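Putative polyketide synthase (Streptomyces coelicolor, PDB 1U0M) catalyses the iterative condensation of five malonyl-CoA units and the cyclisation of the resulting pentaketide to 1,3,6,8-tetrahydroxynaphthalene, a step in melanin biosynthesis. Local coordinates at residues S113-M118 / S177-P182; I230-K235 / F239-D244. All blocks are in the same frame, centred on the assembly; numbering follows the deposited sequence.

Both segments of contact 1 precede those of contact 2 in the sequence, and the two centres lie about 11 Å apart on the same side of the chain's centre. Contact 1 joins two loops that follow the neighbouring parallel strands 108-112 and 167-175 of the nine-stranded mixed sheet, in the N-terminal chalcone/stilbene synthase domain. Contact 2 is a separate two-stranded hairpin in the C-terminal domain. Tyr232 of the hairpin reaches across to contact 1: its OH lies 2.8 Å from Cys114 O, a probable hydrogen bond, and packs beside Cys179 SG. Both contacts touch the second subunit of the homodimer. The side chains of Thr115 and Phe241 are about 9 and 5 Å from that of Cys146, probably the catalytic cysteine.

Contact 1: residues S113-M118 / S177-P182; sequences SCTGFM and SLCYQP
Thr115 OG1 is gripped from the strand end that leads to segment 177-182: it hydrogen-bonds to Glu174 OE1 and to the backbone N of Phe175. Glu174 OE1 also takes a hydrogen bond from Cys114 N, so one carboxylate oxygen ties down two successive residues of the loop and helps to fix the rotation of the threonine hydroxyl. Ser113 OG, one residue further back, is hydrogen-bonded to Tyr80 OH of helix 73-99. With its polar end held this way, Thr115 meets segment 177-182 mainly through its backbone. Cys179 SG lies 3.7 Å from Thr115 O and 4.0 Å from Thr115 CA, without a hydrogen bond. A chi1 of -74° sets this sulfur anti to its own carbonyl carbon and brings it to the threonine. Leu178 adds a looser touch, its CB 4.4 Å from Thr115 O, while its side chain packs on Arg76 of helix 73-99. A weak bond from Tyr180 N to Ser177 O, 3.3 Å, turns the chain around Leu178 and Cys179. Two loops thus meet where adjacent parallel strands of the thiolase fold reach their C-terminal ends.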
loop_
_atom_site.group_PDB
_atom_site.type_symbol
_atom_site.label_atom_id
_atom_site.label_comp_id
_atom_site.label_asym_id
_atom_site.label_seq_id
_atom_site.Cartn_x
_atom_site.Cartn_y
_atom_site.Cartn_z
ATOM N N SER A 113 -1.579 -0.542 -7.781
ATOM C CA SER A 113 -2.684 0.068 -8.501
ATOM C C SER A 113 -3.187 1.278 -7.741
ATOM O O SER A 113 -3.350 1.228 -6.525
ATOM C CB SER A 113 -3.828 -0.925 -8.656
ATOM O OG SER A 113 -4.990 -0.254 -9.108
ATOM N N CYS A 114 -3.432 2.369 -8.451
ATOM C CA CYS A 114 -3.936 3.582 -7.811
ATOM C C CYS A 114 -5.221 4.022 -8.486
ATOM O O CYS A 114 -5.765 5.084 -8.191
ATOM C CB CYS A 114 -2.897 4.700 -7.908
ATOM S SG CYS A 114 -2.542 5.247 -9.577
ATOM N N THR A 115 -5.724 3.179 -9.380
ATOM C CA THR A 115 -6.927 3.503 -10.137
ATOM C C THR A 115 -8.234 2.967 -9.588
ATOM O O THR A 115 -9.283 3.116 -10.197
ATOM C CB THR A 115 -6.758 3.037 -11.561
ATOM O OG1 THR A 115 -6.141 1.746 -11.548
ATOM C CG2 THR A 115 -5.874 4.026 -12.327
ATOM N N GLY A 116 -8.166 2.354 -8.424
ATOM C CA GLY A 116 -9.358 1.830 -7.811
ATOM C C GLY A 116 -8.969 1.429 -6.414
ATOM O O GLY A 116 -7.790 1.401 -6.074
ATOM N N PHE A 117 -9.948 1.104 -5.593
ATOM C CA PHE A 117 -9.625 0.717 -4.250
ATOM C C PHE A 117 -10.427 -0.441 -3.722
ATOM O O PHE A 117 -11.652 -0.439 -3.760
ATOM C CB PHE A 117 -9.772 1.909 -3.309
ATOM C CG PHE A 117 -9.324 1.620 -1.928
ATOM C CD1 PHE A 117 -10.218 1.137 -0.982
ATOM C CD2 PHE A 117 -7.980 1.770 -1.578
ATOM C CE1 PHE A 117 -9.782 0.813 0.291
ATOM C CE2 PHE A 117 -7.536 1.443 -0.301
ATOM C CZ PHE A 117 -8.431 0.968 0.631
ATOM N N MET A 118 -9.720 -1.443 -3.229
ATOM C CA MET A 118 -10.383 -2.586 -2.652
ATOM C C MET A 118 -9.588 -3.173 -1.486
ATOM O O MET A 118 -8.351 -3.177 -1.482
ATOM C CB MET A 118 -10.692 -3.643 -3.731
ATOM C CG MET A 118 -9.595 -3.939 -4.745
ATOM S SD MET A 118 -10.131 -5.072 -6.113
ATOM C CE MET A 118 -10.591 -6.548 -5.153
ATOM N N SER A 177 -8.948 5.016 -16.965
ATOM C CA SER A 177 -10.201 5.482 -17.520
ATOM C C SER A 177 -11.289 5.499 -16.462
ATOM O O SER A 177 -12.268 6.218 -16.592
ATOM C CB SER A 177 -10.638 4.578 -18.667
ATOM O OG SER A 177 -10.881 3.266 -18.201
ATOM N N LEU A 178 -11.126 4.693 -15.417
ATOM C CA LEU A 178 -12.119 4.634 -14.347
ATOM C C LEU A 178 -11.973 5.780 -13.352
ATOM O O LEU A 178 -12.634 5.812 -12.322
ATOM C CB LEU A 178 -12.044 3.287 -13.623
ATOM C CG LEU A 178 -12.579 2.109 -14.457
ATOM C CD1 LEU A 178 -14.016 2.411 -14.895
ATOM C CD2 LEU A 178 -11.722 1.894 -15.695
ATOM N N CYS A 179 -11.097 6.720 -13.673
ATOM C CA CYS A 179 -10.888 7.878 -12.830
ATOM C C CYS A 179 -11.235 9.122 -13.621
ATOM O O CYS A 179 -10.891 10.221 -13.233
ATOM C CB CYS A 179 -9.442 7.930 -12.329
ATOM S SG CYS A 179 -9.084 6.702 -11.034
ATOM N N TYR A 180 -11.932 8.942 -14.738
ATOM C CA TYR A 180 -12.354 10.075 -15.563
ATOM C C TYR A 180 -13.447 10.829 -14.806
ATOM O O TYR A 180 -14.434 10.224 -14.383
ATOM C CB TYR A 180 -12.906 9.587 -16.908
ATOM C CG TYR A 180 -13.576 10.681 -17.713
ATOM C CD1 TYR A 180 -12.849 11.793 -18.172
ATOM C CD2 TYR A 180 -14.942 10.640 -17.964
ATOM C CE1 TYR A 180 -13.484 12.834 -18.852
ATOM C CE2 TYR A 180 -15.582 11.668 -18.640
ATOM C CZ TYR A 180 -14.852 12.762 -19.078
ATOM O OH TYR A 180 -15.504 13.791 -19.708
ATOM N N GLN A 181 -13.273 12.141 -14.641
ATOM C CA GLN A 181 -14.239 12.974 -13.917
ATOM C C GLN A 181 -14.774 14.121 -14.766
ATOM O O GLN A 181 -14.158 15.193 -14.840
ATOM C CB GLN A 181 -13.598 13.571 -12.663
ATOM C CG GLN A 181 -12.861 12.587 -11.783
ATOM C CD GLN A 181 -13.771 11.693 -10.952
ATOM O OE1 GLN A 181 -13.294 10.763 -10.314
ATOM N NE2 GLN A 181 -15.066 11.983 -10.940
ATOM N N PRO A 182 -15.950 13.930 -15.387
ATOM C CA PRO A 182 -16.580 14.949 -16.236
ATOM C C PRO A 182 -16.548 16.334 -15.600
ATOM O O PRO A 182 -16.437 17.351 -16.295
ATOM C CB PRO A 182 -18.004 14.433 -16.389
ATOM C CG PRO A 182 -17.834 12.969 -16.324
ATOM C CD PRO A 182 -16.860 12.787 -15.196
#

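Contact 2: residues I230-K235 / F239-D244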
loop_
_atom_site.group_PDB
_atom_site.type_symbol
_atom_site.label_atom_id
_atom_site.label_comp_id
_atom_site.label_asym_id
_atom_site.label_seq_id
_atom_site.Cartn_x
_atom_site.Cartn_y
_atom_site.Cartn_z
ATOM N N ILE A 230 1.663 16.067 -7.608
ATOM C CA ILE A 230 1.072 14.951 -8.356
ATOM C C ILE A 230 0.283 14.178 -7.299
ATOM O O ILE A 230 0.820 13.331 -6.586
ATOM C CB ILE A 230 2.138 14.055 -8.995
ATOM C CG1 ILE A 230 3.191 14.922 -9.705
ATOM C CG2 ILE A 230 1.473 13.131 -10.009
ATOM C CD1 ILE A 230 4.275 14.146 -10.433
ATOM N N MET A 231 -1.003 14.485 -7.201
ATOM C CA MET A 231 -1.839 13.892 -6.169
ATOM C C MET A 231 -3.287 13.645 -6.548
ATOM O O MET A 231 -3.763 14.028 -7.614
ATOM C CB MET A 231 -1.859 14.826 -4.964
ATOM C CG MET A 231 -2.621 16.120 -5.283
ATOM S SD MET A 231 -2.535 17.357 -3.998
ATOM C CE MET A 231 -3.738 16.674 -2.797
ATOM N N TYR A 232 -3.989 13.038 -5.604
ATOM C CA TYR A 232 -5.397 12.750 -5.756
ATOM C C TYR A 232 -6.234 13.622 -4.820
ATOM O O TYR A 232 -5.863 13.834 -3.679
ATOM C CB TYR A 232 -5.673 11.278 -5.395
ATOM C CG TYR A 232 -5.665 10.296 -6.542
ATOM C CD1 TYR A 232 -5.508 8.934 -6.300
ATOM C CD2 TYR A 232 -5.849 10.714 -7.855
ATOM C CE1 TYR A 232 -5.537 8.007 -7.332
ATOM C CE2 TYR A 232 -5.877 9.802 -8.905
ATOM C CZ TYR A 232 -5.726 8.443 -8.633
ATOM O OH TYR A 232 -5.795 7.512 -9.645
ATOM N N ASP A 233 -7.336 14.156 -5.320
ATOM C CA ASP A 233 -8.296 14.861 -4.463
ATOM C C ASP A 233 -9.316 13.716 -4.318
ATOM O O ASP A 233 -9.779 13.182 -5.322
ATOM C CB ASP A 233 -8.957 16.036 -5.196
ATOM C CG ASP A 233 -8.381 17.401 -4.784
ATOM O OD1 ASP A 233 -8.670 18.395 -5.479
ATOM O OD2 ASP A 233 -7.650 17.488 -3.777
ATOM N N VAL A 234 -9.630 13.306 -3.091
ATOM C CA VAL A 234 -10.568 12.196 -2.874
ATOM C C VAL A 234 -11.966 12.685 -2.507
ATOM O O VAL A 234 -12.199 13.169 -1.399
ATOM C CB VAL A 234 -10.062 11.258 -1.771
ATOM C CG1 VAL A 234 -11.051 10.108 -1.571
ATOM C CG2 VAL A 234 -8.668 10.725 -2.149
ATOM N N LYS A 235 -12.898 12.521 -3.440
ATOM C CA LYS A 235 -14.269 12.984 -3.264
ATOM C C LYS A 235 -15.316 11.880 -3.353
ATOM O O LYS A 235 -15.006 10.717 -3.588
ATOM C CB LYS A 235 -14.574 14.027 -4.338
ATOM C CG LYS A 235 -13.604 15.189 -4.339
ATOM C CD LYS A 235 -13.767 16.061 -5.551
ATOM C CE LYS A 235 -12.802 17.245 -5.485
ATOM N NZ LYS A 235 -13.115 18.217 -6.547
ATOM N N PHE A 239 -11.626 9.446 -7.282
ATOM C CA PHE A 239 -10.314 10.058 -7.295
ATOM C C PHE A 239 -10.156 11.069 -8.415
ATOM O O PHE A 239 -10.324 10.736 -9.594
ATOM C CB PHE A 239 -9.234 8.973 -7.421
ATOM C CG PHE A 239 -9.280 7.947 -6.325
ATOM C CD1 PHE A 239 -9.661 8.307 -5.032
ATOM C CD2 PHE A 239 -8.924 6.624 -6.572
ATOM C CE1 PHE A 239 -9.688 7.368 -4.012
ATOM C CE2 PHE A 239 -8.947 5.680 -5.561
ATOM C CZ PHE A 239 -9.329 6.047 -4.275
ATOM N N HIS A 240 -9.845 12.305 -8.027
ATOM C CA HIS A 240 -9.622 13.393 -8.970
ATOM C C HIS A 240 -8.112 13.651 -9.010
ATOM O O HIS A 240 -7.504 14.060 -8.021
ATOM C CB HIS A 240 -10.362 14.671 -8.525
ATOM C CG HIS A 240 -11.854 14.554 -8.557
ATOM N ND1 HIS A 240 -12.548 13.640 -7.787
ATOM C CD2 HIS A 240 -12.790 15.261 -9.236
ATOM C CE1 HIS A 240 -13.846 13.796 -7.988
ATOM N NE2 HIS A 240 -14.019 14.772 -8.864
ATOM N N PHE A 241 -7.517 13.397 -10.163
ATOM C CA PHE A 241 -6.090 13.559 -10.351
ATOM C C PHE A 241 -5.658 15.013 -10.553
ATOM O O PHE A 241 -6.197 15.720 -11.402
ATOM C CB PHE A 241 -5.639 12.717 -11.549
ATOM C CG PHE A 241 -4.154 12.605 -11.679
ATOM C CD1 PHE A 241 -3.399 12.044 -10.654
ATOM C CD2 PHE A 241 -3.504 13.061 -12.821
ATOM C CE1 PHE A 241 -2.010 11.936 -10.762
ATOM C CE2 PHE A 241 -2.106 12.956 -12.933
ATOM C CZ PHE A 241 -1.368 12.394 -11.906
ATOM N N LEU A 242 -4.669 15.441 -9.772
ATOM C CA LEU A 242 -4.146 16.800 -9.847
ATOM C C LEU A 242 -2.664 16.772 -10.204
ATOM O O LEU A 242 -1.840 16.151 -9.511
ATOM C CB LEU A 242 -4.333 17.526 -8.513
ATOM C CG LEU A 242 -5.716 18.081 -8.152
ATOM C CD1 LEU A 242 -6.778 17.002 -8.213
ATOM C CD2 LEU A 242 -5.650 18.665 -6.760
ATOM N N LEU A 243 -2.330 17.444 -11.296
ATOM C CA LEU A 243 -0.960 17.506 -11.766
ATOM C C LEU A 243 -0.569 18.973 -11.953
ATOM O O LEU A 243 -1.083 19.656 -12.846
ATOM C CB LEU A 243 -0.851 16.746 -13.081
ATOM C CG LEU A 243 0.531 16.501 -13.675
ATOM C CD1 LEU A 243 1.406 15.698 -12.720
ATOM C CD2 LEU A 243 0.339 15.771 -14.987
ATOM N N ASP A 244 0.329 19.450 -11.092
ATOM C CA ASP A 244 0.798 20.833 -11.129
ATOM C C ASP A 244 1.534 21.152 -12.428
ATOM O O ASP A 244 2.357 20.375 -12.905
ATOM C CB ASP A 244 1.719 21.109 -9.935
ATOM C CG ASP A 244 2.049 22.588 -9.769
ATOM O OD1 ASP A 244 1.609 23.188 -8.764
ATOM O OD2 ASP A 244 2.745 23.149 -10.639
#
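Met231 and Leu242 exchange two backbone hydrogen bonds, Leu242 N to Met231 O at 2.7 Å and Met231 N to Leu242 O at 3.0 Å. Asp233 and His240 form the second such pair, with Asp233 N to His240 O at 2.7 Å. On the face of these four residues, the extended Lys235 chain crosses the His240 ring at about a right angle, CD 3.5 Å from its centroid in a CH-pi contact. Leu242 CD2 packs against the Asp233 carboxylate. On the other side of the hairpin, Tyr232 packs with Phe239 and Phe241, and its OH hydrogen-bonds to Cys114 O. Phe239 CB sits over the centre of the tyrosine ring, and the two rings make an offset stack, centroids 4.9 Å apart and planes at 20°. Tyr232 CE2 lies 3.8 Å from Phe241 CD1. Phe241 runs alongside Ile230 because its chi1 of -169° turns CG away from the backbone N; Ile230 CG2 meets Phe241 CZ at 3.5 Å. Replacing Tyr232 by an alanine is likely to cost Phe239 its stacking partner, open a gap beside Phe241 and deprive Cys114 O of the hydroxyl. Phe239 also stacks on Phe117 of the second subunit. This is an antiparallel beta hairpin of the chalcone synthase-like fold, its Phe241 close to Cys146.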